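Local structure of ribonucleotide monophosphatase NagD (Escherichia coli, 2C4N) at residues D9-V21 with D51-V63. The protein removes phosphate from ribonucleoside 5'-monophosphates with the help of a divalent metal ion such as magnesium, and probably acts on a broad range of other phosphate compounds. Residues are numbered along the deposited sequence; the frame is centred on the assembly and turned at random.
With MG (magnesium ion), chain B; PO4 (phosphate ion), chain D.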
ATOM      1  N   ASP A   9       1.813  29.074  -7.335  1.00 14.76           N
ATOM      2  CA  ASP A   9       2.750  28.248  -6.600  1.00 14.92           C
ATOM      3  C   ASP A   9       4.136  28.892  -6.657  1.00 15.12           C
ATOM      4  O   ASP A   9       4.461  29.604  -7.609  1.00 15.55           O
ATOM      5  CB  ASP A   9       2.793  26.850  -7.203  1.00 16.31           C
ATOM      6  CG  ASP A   9       3.818  25.983  -6.541  1.00 17.80           C
ATOM      7  OD1 ASP A   9       3.725  25.784  -5.310  1.00 18.07           O
ATOM      8  OD2 ASP A   9       4.718  25.515  -7.252  1.00 19.29           O
ATOM      9  N   ILE A  10       4.956  28.635  -5.647  1.00 14.48           N
ATOM     10  CA  ILE A  10       6.286  29.236  -5.588  1.00 16.12           C
ATOM     11  C   ILE A  10       7.421  28.452  -6.235  1.00 14.92           C
ATOM     12  O   ILE A  10       7.955  28.858  -7.266  1.00 15.75           O
ATOM     13  CB  ILE A  10       6.661  29.555  -4.113  1.00 18.31           C
ATOM     14  CG1 ILE A  10       5.749  30.673  -3.598  1.00 17.51           C
ATOM     15  CG2 ILE A  10       8.136  29.956  -4.003  1.00 15.45           C
ATOM     16  CD1 ILE A  10       5.884  30.964  -2.112  1.00 17.75           C
ATOM     17  N   ASP A  11       7.788  27.326  -5.637  1.00 17.35           N
ATOM     18  CA  ASP A  11       8.898  26.532  -6.154  1.00 18.86           C
ATOM     19  C   ASP A  11       8.668  25.892  -7.517  1.00 18.11           C
ATOM     20  O   ASP A  11       7.676  25.210  -7.737  1.00 16.03           O
ATOM     21  CB  ASP A  11       9.283  25.481  -5.112  1.00 19.27           C
ATOM     22  CG  ASP A  11       9.788  26.116  -3.827  1.00 22.71           C
ATOM     23  OD1 ASP A  11      10.811  26.827  -3.889  1.00 21.35           O
ATOM     24  OD2 ASP A  11       9.158  25.923  -2.766  1.00 26.59           O
ATOM     25  N   GLY A  12       9.601  26.127  -8.437  1.00 16.73           N
ATOM     26  CA  GLY A  12       9.479  25.573  -9.775  1.00 16.93           C
ATOM     27  C   GLY A  12       8.619  26.437 -10.678  1.00 16.75           C
ATOM     28  O   GLY A  12       8.417  26.117 -11.847  1.00 17.36           O
ATOM     29  N   VAL A  13       8.116  27.540 -10.128  1.00 15.67           N
ATOM     30  CA  VAL A  13       7.261  28.465 -10.864  1.00 15.68           C
ATOM     31  C   VAL A  13       7.818  29.891 -10.798  1.00 15.78           C
ATOM     32  O   VAL A  13       8.054  30.526 -11.825  1.00 15.46           O
ATOM     33  CB  VAL A  13       5.828  28.474 -10.279  1.00 15.84           C
ATOM     34  CG1 VAL A  13       4.962  29.480 -11.029  1.00 16.17           C
ATOM     35  CG2 VAL A  13       5.219  27.068 -10.359  1.00 16.56           C
ATOM     36  N   LEU A  14       8.033  30.381  -9.581  1.00 15.45           N
ATOM     37  CA  LEU A  14       8.544  31.731  -9.377  1.00 16.76           C
ATOM     38  C   LEU A  14       9.997  31.692  -8.934  1.00 17.40           C
ATOM     39  O   LEU A  14      10.781  32.598  -9.239  1.00 16.89           O
ATOM     40  CB  LEU A  14       7.701  32.450  -8.313  1.00 14.47           C
ATOM     41  CG  LEU A  14       6.222  32.663  -8.670  1.00 15.87           C
ATOM     42  CD1 LEU A  14       5.477  33.299  -7.502  1.00 14.26           C
ATOM     43  CD2 LEU A  14       6.127  33.547  -9.899  1.00 16.12           C
ATOM     44  N   MET A  15      10.336  30.651  -8.203  1.00 17.08           N
ATOM     45  CA  MET A  15      11.689  30.444  -7.707  1.00 18.90           C
ATOM     46  C   MET A  15      12.280  29.072  -8.032  1.00 21.11           C
ATOM     47  O   MET A  15      11.632  28.090  -7.943  1.00 19.69           O
ATOM     48  CB  MET A  15      11.753  30.654  -6.208  1.00 19.72           C
ATOM     49  CG  MET A  15      11.273  31.966  -5.762  1.00 23.70           C
ATOM     50  SD  MET A  15      12.298  33.346  -6.143  1.00 24.67           S
ATOM     51  CE  MET A  15      13.381  33.059  -5.012  1.00 24.78           C
ATOM     52  N   HIS A  16      13.559  29.060  -8.360  1.00 19.87           N
ATOM     53  CA  HIS A  16      14.369  27.897  -8.219  1.00 24.06           C
ATOM     54  C   HIS A  16      15.342  28.049  -7.100  1.00 27.48           C
ATOM     55  O   HIS A  16      16.318  28.703  -7.192  1.00 24.36           O
ATOM     56  CB  HIS A  16      15.089  27.509  -9.484  1.00 28.62           C
ATOM     57  CG  HIS A  16      14.193  27.086 -10.591  1.00 30.52           C
ATOM     58  ND1 HIS A  16      14.192  27.699 -11.810  1.00 32.55           N
ATOM     59  CD2 HIS A  16      13.287  26.103 -10.668  1.00 31.60           C
ATOM     60  CE1 HIS A  16      13.319  27.117 -12.591  1.00 30.75           C
ATOM     61  NE2 HIS A  16      12.750  26.149 -11.918  1.00 31.36           N
ATOM     62  N   ASP A  17      14.951  27.422  -6.025  1.00 28.63           N
ATOM     63  CA  ASP A  17      15.560  27.635  -4.796  1.00 31.39           C
ATOM     64  C   ASP A  17      15.609  29.096  -4.437  1.00 30.63           C
ATOM     65  O   ASP A  17      14.641  29.722  -4.223  1.00 30.43           O
ATOM     66  CB  ASP A  17      16.975  27.121  -4.887  1.00 69.54           C
ATOM     67  CG  ASP A  17      17.294  26.223  -3.832  1.00 75.14           C
ATOM     68  OD1 ASP A  17      17.791  26.681  -2.779  1.00 76.60           O
ATOM     69  OD2 ASP A  17      17.044  25.023  -4.054  1.00 77.42           O
ATOM     70  N   ASN A  18      16.797  29.616  -4.416  1.00 30.53           N
ATOM     71  CA  ASN A  18      16.971  30.995  -4.095  1.00 30.06           C
ATOM     72  C   ASN A  18      17.161  31.960  -5.255  1.00 28.73           C
ATOM     73  O   ASN A  18      17.402  33.118  -5.068  1.00 28.28           O
ATOM     74  CB  ASN A  18      17.922  31.164  -2.932  1.00 38.71           C
ATOM     75  CG  ASN A  18      17.418  30.499  -1.640  1.00 41.11           C
ATOM     76  OD1 ASN A  18      16.237  30.407  -1.380  1.00 42.81           O
ATOM     77  ND2 ASN A  18      18.337  30.061  -0.841  1.00 37.52           N
ATOM     78  N   VAL A  19      16.918  31.432  -6.438  1.00 25.41           N
ATOM     79  CA  VAL A  19      17.052  32.172  -7.689  1.00 23.39           C
ATOM     80  C   VAL A  19      15.684  32.304  -8.352  1.00 21.28           C
ATOM     81  O   VAL A  19      14.959  31.323  -8.504  1.00 21.37           O
ATOM     82  CB  VAL A  19      18.011  31.457  -8.664  1.00 34.52           C
ATOM     83  CG1 VAL A  19      18.054  32.199  -9.988  1.00 36.09           C
ATOM     84  CG2 VAL A  19      19.404  31.385  -8.066  1.00 32.57           C
ATOM     85  N   ALA A  20      15.336  33.522  -8.750  1.00 22.43           N
ATOM     86  CA  ALA A  20      14.049  33.758  -9.382  1.00 22.68           C
ATOM     87  C   ALA A  20      13.999  33.221 -10.800  1.00 21.96           C
ATOM     88  O   ALA A  20      15.009  33.196 -11.511  1.00 22.38           O
ATOM     89  CB  ALA A  20      13.731  35.250  -9.395  1.00 22.03           C
ATOM     90  N   VAL A  21      12.817  32.779 -11.208  1.00 21.55           N
ATOM     91  CA  VAL A  21      12.624  32.285 -12.563  1.00 19.76           C
ATOM     92  C   VAL A  21      12.500  33.534 -13.432  1.00 19.61           C
ATOM     93  O   VAL A  21      11.771  34.463 -13.089  1.00 19.27           O
ATOM     94  CB  VAL A  21      11.324  31.461 -12.678  1.00 21.11           C
ATOM     95  CG1 VAL A  21      11.043  31.130 -14.141  1.00 19.90           C
ATOM     96  CG2 VAL A  21      11.449  30.181 -11.855  1.00 21.11           C
ATOM     97  N   ASP A  51      10.062  35.849   5.951  1.00 17.21           N
ATOM     98  CA  ASP A  51      11.204  35.078   5.455  1.00 17.42           C
ATOM     99  C   ASP A  51      11.082  34.944   3.945  1.00 16.32           C
ATOM    100  O   ASP A  51      12.052  35.109   3.209  1.00 15.83           O
ATOM    101  CB  ASP A  51      11.238  33.660   6.043  1.00 23.67           C
ATOM    102  CG  ASP A  51      11.584  33.628   7.518  1.00 28.91           C
ATOM    103  OD1 ASP A  51      12.321  34.520   7.991  1.00 29.72           O
ATOM    104  OD2 ASP A  51      11.131  32.682   8.203  1.00 28.56           O
ATOM    105  N   LEU A  52       9.875  34.621   3.490  1.00 17.22           N
ATOM    106  CA  LEU A  52       9.622  34.447   2.069  1.00 17.74           C
ATOM    107  C   LEU A  52       9.796  35.747   1.306  1.00 17.02           C
ATOM    108  O   LEU A  52      10.358  35.753   0.215  1.00 17.02           O
ATOM    109  CB  LEU A  52       8.217  33.882   1.853  1.00 18.53           C
ATOM    110  CG  LEU A  52       8.110  32.394   2.211  1.00 18.84           C
ATOM    111  CD1 LEU A  52       6.651  31.983   2.316  1.00 19.52           C
ATOM    112  CD2 LEU A  52       8.839  31.571   1.156  1.00 19.36           C
ATOM    113  N   ALA A  53       9.324  36.851   1.878  1.00 18.71           N
ATOM    114  CA  ALA A  53       9.467  38.147   1.222  1.00 19.48           C
ATOM    115  C   ALA A  53      10.953  38.499   1.107  1.00 18.17           C
ATOM    116  O   ALA A  53      11.392  39.038   0.091  1.00 17.94           O
ATOM    117  CB  ALA A  53       8.721  39.227   2.008  1.00 17.06           C
ATOM    118  N   ASN A  54      11.700  38.223   2.145  1.00 16.93           N
ATOM    119  CA  ASN A  54      13.114  38.450   2.098  1.00 17.95           C
ATOM    120  C   ASN A  54      13.848  37.588   1.065  1.00 19.40           C
ATOM    121  O   ASN A  54      14.698  38.042   0.373  1.00 16.89           O
ATOM    122  CB  ASN A  54      13.743  38.304   3.454  1.00 19.09           C
ATOM    123  CG  ASN A  54      13.303  39.363   4.409  1.00 21.54           C
ATOM    124  OD1 ASN A  54      12.713  40.311   4.005  1.00 22.52           O
ATOM    125  ND2 ASN A  54      13.602  39.186   5.662  1.00 19.26           N
ATOM    126  N   ARG A  55      13.452  36.328   1.004  1.00 19.98           N
ATOM    127  CA  ARG A  55      14.017  35.396   0.031  1.00 20.32           C
ATOM    128  C   ARG A  55      13.747  35.907  -1.384  1.00 18.83           C
ATOM    129  O   ARG A  55      14.631  35.894  -2.242  1.00 19.09           O
ATOM    130  CB  ARG A  55      13.393  34.011   0.222  1.00 22.78           C
ATOM    131  CG  ARG A  55      13.749  32.990  -0.847  1.00 24.75           C
ATOM    132  CD  ARG A  55      12.961  31.706  -0.622  1.00 25.37           C
ATOM    133  NE  ARG A  55      13.036  30.784  -1.755  1.00 24.62           N
ATOM    134  CZ  ARG A  55      12.204  29.764  -1.930  1.00 24.97           C
ATOM    135  NH1 ARG A  55      11.241  29.540  -1.044  1.00 24.73           N
ATOM    136  NH2 ARG A  55      12.320  28.976  -2.989  1.00 22.84           N
ATOM    137  N   PHE A  56      12.519  36.362  -1.625  1.00 18.44           N
ATOM    138  CA  PHE A  56      12.132  36.889  -2.932  1.00 18.30           C
ATOM    139  C   PHE A  56      12.892  38.175  -3.256  1.00 20.73           C
ATOM    140  O   PHE A  56      13.384  38.356  -4.371  1.00 20.17           O
ATOM    141  CB  PHE A  56      10.628  37.173  -2.971  1.00 15.62           C
ATOM    142  CG  PHE A  56       9.794  36.017  -3.473  1.00 17.47           C
ATOM    143  CD1 PHE A  56       9.861  34.769  -2.861  1.00 17.18           C
ATOM    144  CD2 PHE A  56       8.940  36.186  -4.557  1.00 17.09           C
ATOM    145  CE1 PHE A  56       9.083  33.696  -3.326  1.00 19.52           C
ATOM    146  CE2 PHE A  56       8.160  35.126  -5.030  1.00 19.83           C
ATOM    147  CZ  PHE A  56       8.234  33.877  -4.410  1.00 18.40           C
ATOM    148  N   ALA A  57      12.979  39.064  -2.274  1.00 19.83           N
ATOM    149  CA  ALA A  57      13.673  40.335  -2.456  1.00 21.39           C
ATOM    150  C   ALA A  57      15.159  40.105  -2.729  1.00 21.12           C
ATOM    151  O   ALA A  57      15.761  40.796  -3.548  1.00 21.68           O
ATOM    152  CB  ALA A  57      13.486  41.211  -1.225  1.00 21.42           C
ATOM    153  N   THR A  58      15.749  39.137  -2.039  1.00 21.75           N
ATOM    154  CA  THR A  58      17.160  38.817  -2.234  1.00 22.28           C
ATOM    155  C   THR A  58      17.363  38.364  -3.679  1.00 23.66           C
ATOM    156  O   THR A  58      18.415  38.598  -4.279  1.00 22.94           O
ATOM    157  CB  THR A  58      17.611  37.685  -1.282  1.00 24.11           C
ATOM    158  OG1 THR A  58      17.477  38.115   0.078  1.00 21.91           O
ATOM    159  CG2 THR A  58      19.060  37.300  -1.553  1.00 23.20           C
ATOM    160  N   ALA A  59      16.337  37.722  -4.233  1.00 25.31           N
ATOM    161  CA  ALA A  59      16.384  37.219  -5.603  1.00 26.07           C
ATOM    162  C   ALA A  59      15.965  38.278  -6.616  1.00 26.72           C
ATOM    163  O   ALA A  59      15.917  38.015  -7.816  1.00 26.80           O
ATOM    164  CB  ALA A  59      15.489  35.989  -5.738  1.00 24.63           C
ATOM    165  N   GLY A  60      15.644  39.471  -6.130  1.00 28.64           N
ATOM    166  CA  GLY A  60      15.252  40.543  -7.028  1.00 28.30           C
ATOM    167  C   GLY A  60      13.767  40.695  -7.300  1.00 29.05           C
ATOM    168  O   GLY A  60      13.387  41.461  -8.180  1.00 30.10           O
ATOM    169  N   VAL A  61      12.925  39.978  -6.558  1.00 24.51           N
ATOM    170  CA  VAL A  61      11.477  40.067  -6.738  1.00 24.94           C
ATOM    171  C   VAL A  61      10.851  40.696  -5.495  1.00 24.92           C
ATOM    172  O   VAL A  61      10.949  40.151  -4.395  1.00 23.10           O
ATOM    173  CB  VAL A  61      10.840  38.674  -6.955  1.00 24.76           C
ATOM    174  CG1 VAL A  61       9.354  38.831  -7.242  1.00 23.71           C
ATOM    175  CG2 VAL A  61      11.538  37.946  -8.100  1.00 24.26           C
ATOM    176  N   ASP A  62      10.200  41.840  -5.674  1.00 23.39           N
ATOM    177  CA  ASP A  62       9.588  42.536  -4.547  1.00 24.77           C
ATOM    178  C   ASP A  62       8.077  42.374  -4.420  1.00 23.41           C
ATOM    179  O   ASP A  62       7.322  42.788  -5.298  1.00 23.28           O
ATOM    180  CB  ASP A  62       9.916  44.030  -4.607  1.00 41.33           C
ATOM    181  CG  ASP A  62      11.403  44.304  -4.569  1.00 45.70           C
ATOM    182  OD1 ASP A  62      12.132  43.558  -3.884  1.00 46.59           O
ATOM    183  OD2 ASP A  62      11.844  45.278  -5.216  1.00 49.54           O
ATOM    184  N   VAL A  63       7.647  41.771  -3.315  1.00 23.57           N
ATOM    185  CA  VAL A  63       6.230  41.564  -3.032  1.00 23.35           C
ATOM    186  C   VAL A  63       6.003  41.716  -1.530  1.00 23.25           C
ATOM    187  O   VAL A  63       6.934  41.596  -0.739  1.00 22.98           O
ATOM    188  CB  VAL A  63       5.750  40.155  -3.470  1.00 23.41           C
ATOM    189  CG1 VAL A  63       5.817  40.024  -4.982  1.00 23.77           C
ATOM    190  CG2 VAL A  63       6.604  39.084  -2.811  1.00 22.39           C
TER
HETATM  191 MG    MG B1251       6.107  23.773  -7.114  1.00 22.83          MG
HETATM  192  P   PO4 D1253       6.051  24.391  -3.485  1.00 30.33           P
HETATM  193  O1  PO4 D1253       6.052  25.873  -3.402  1.00 31.58           O
HETATM  194  O2  PO4 D1253       4.741  23.867  -3.029  1.00 24.92           O
HETATM  195  O3  PO4 D1253       6.289  23.974  -4.877  1.00 26.21           O
HETATM  196  O4  PO4 D1253       7.133  23.850  -2.623  1.00 32.83           O
HETATM  197  O   HOH W   1       8.882  27.959  -0.926  1.00 29.82           O
HETATM  198  O   HOH W   2      16.791  34.306  -2.441  1.00 22.44           O
HETATM  199  O   HOH W   3      17.143  35.891  -8.853  1.00 21.65           O
HETATM  200  O   HOH W   4       4.297  22.332  -6.986  1.00 20.05           O
HETATM  201  O   HOH W   5       7.674  22.052  -7.319  1.00 21.42           O
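Met15 lays its sulfur over one face of the Phe56 ring, SD standing 4.3 Å from the centroid and almost on the ring normal, a Met-aromatic contact. Bends in the Met15 side chain put SD above the ring (chi2 -71°) and turn CE on to Ala59 CB. Ile10 CG2 and Leu14 CD1 meet the edge of the same ring, while Phe68 packs edge-to-face against it from strand 68-70. Further along, Ala20 CB rests on Val61 CG2 at 3.7 Å, where a Schellman motif with Gly60 at positive phi closes helix 49-58.

Beside this apolar patch Arg55 stretches straight out from the helix, its CG anti to the backbone N (chi1 172°), and delivers its guanidinium to Asp11 and Asp17. Its NH2 gives a salt-bridging hydrogen bond to Asp11 OD1 (2.8 Å, 161°), met nearly along the C-O axis and in the guanidinium plane. NH2 also joins NE in a side-on grip on Asp17 O, with NH2 to O 2.7 Å, both nitrogens coming from one face of the carbonyl plane. A water links NH1 to Asp11 OD2. With an alanine at this position the Asp11 carboxylate loses its charged mate and the Asp17 carbonyl both donors, and the carboxylate would probably be freer to turn. Asp11 O and Asp9 OD2 bind magnesium, with Asp201 completing the protein ligands, and Asp11 N donates to the phosphate. Helix 49-58 thus packs against the loop and beta-hairpin that follow strand 5-9, consistent with Arg55 orienting Asp11 for proton transfer in the DxD active site of a HAD-superfamily phosphatase.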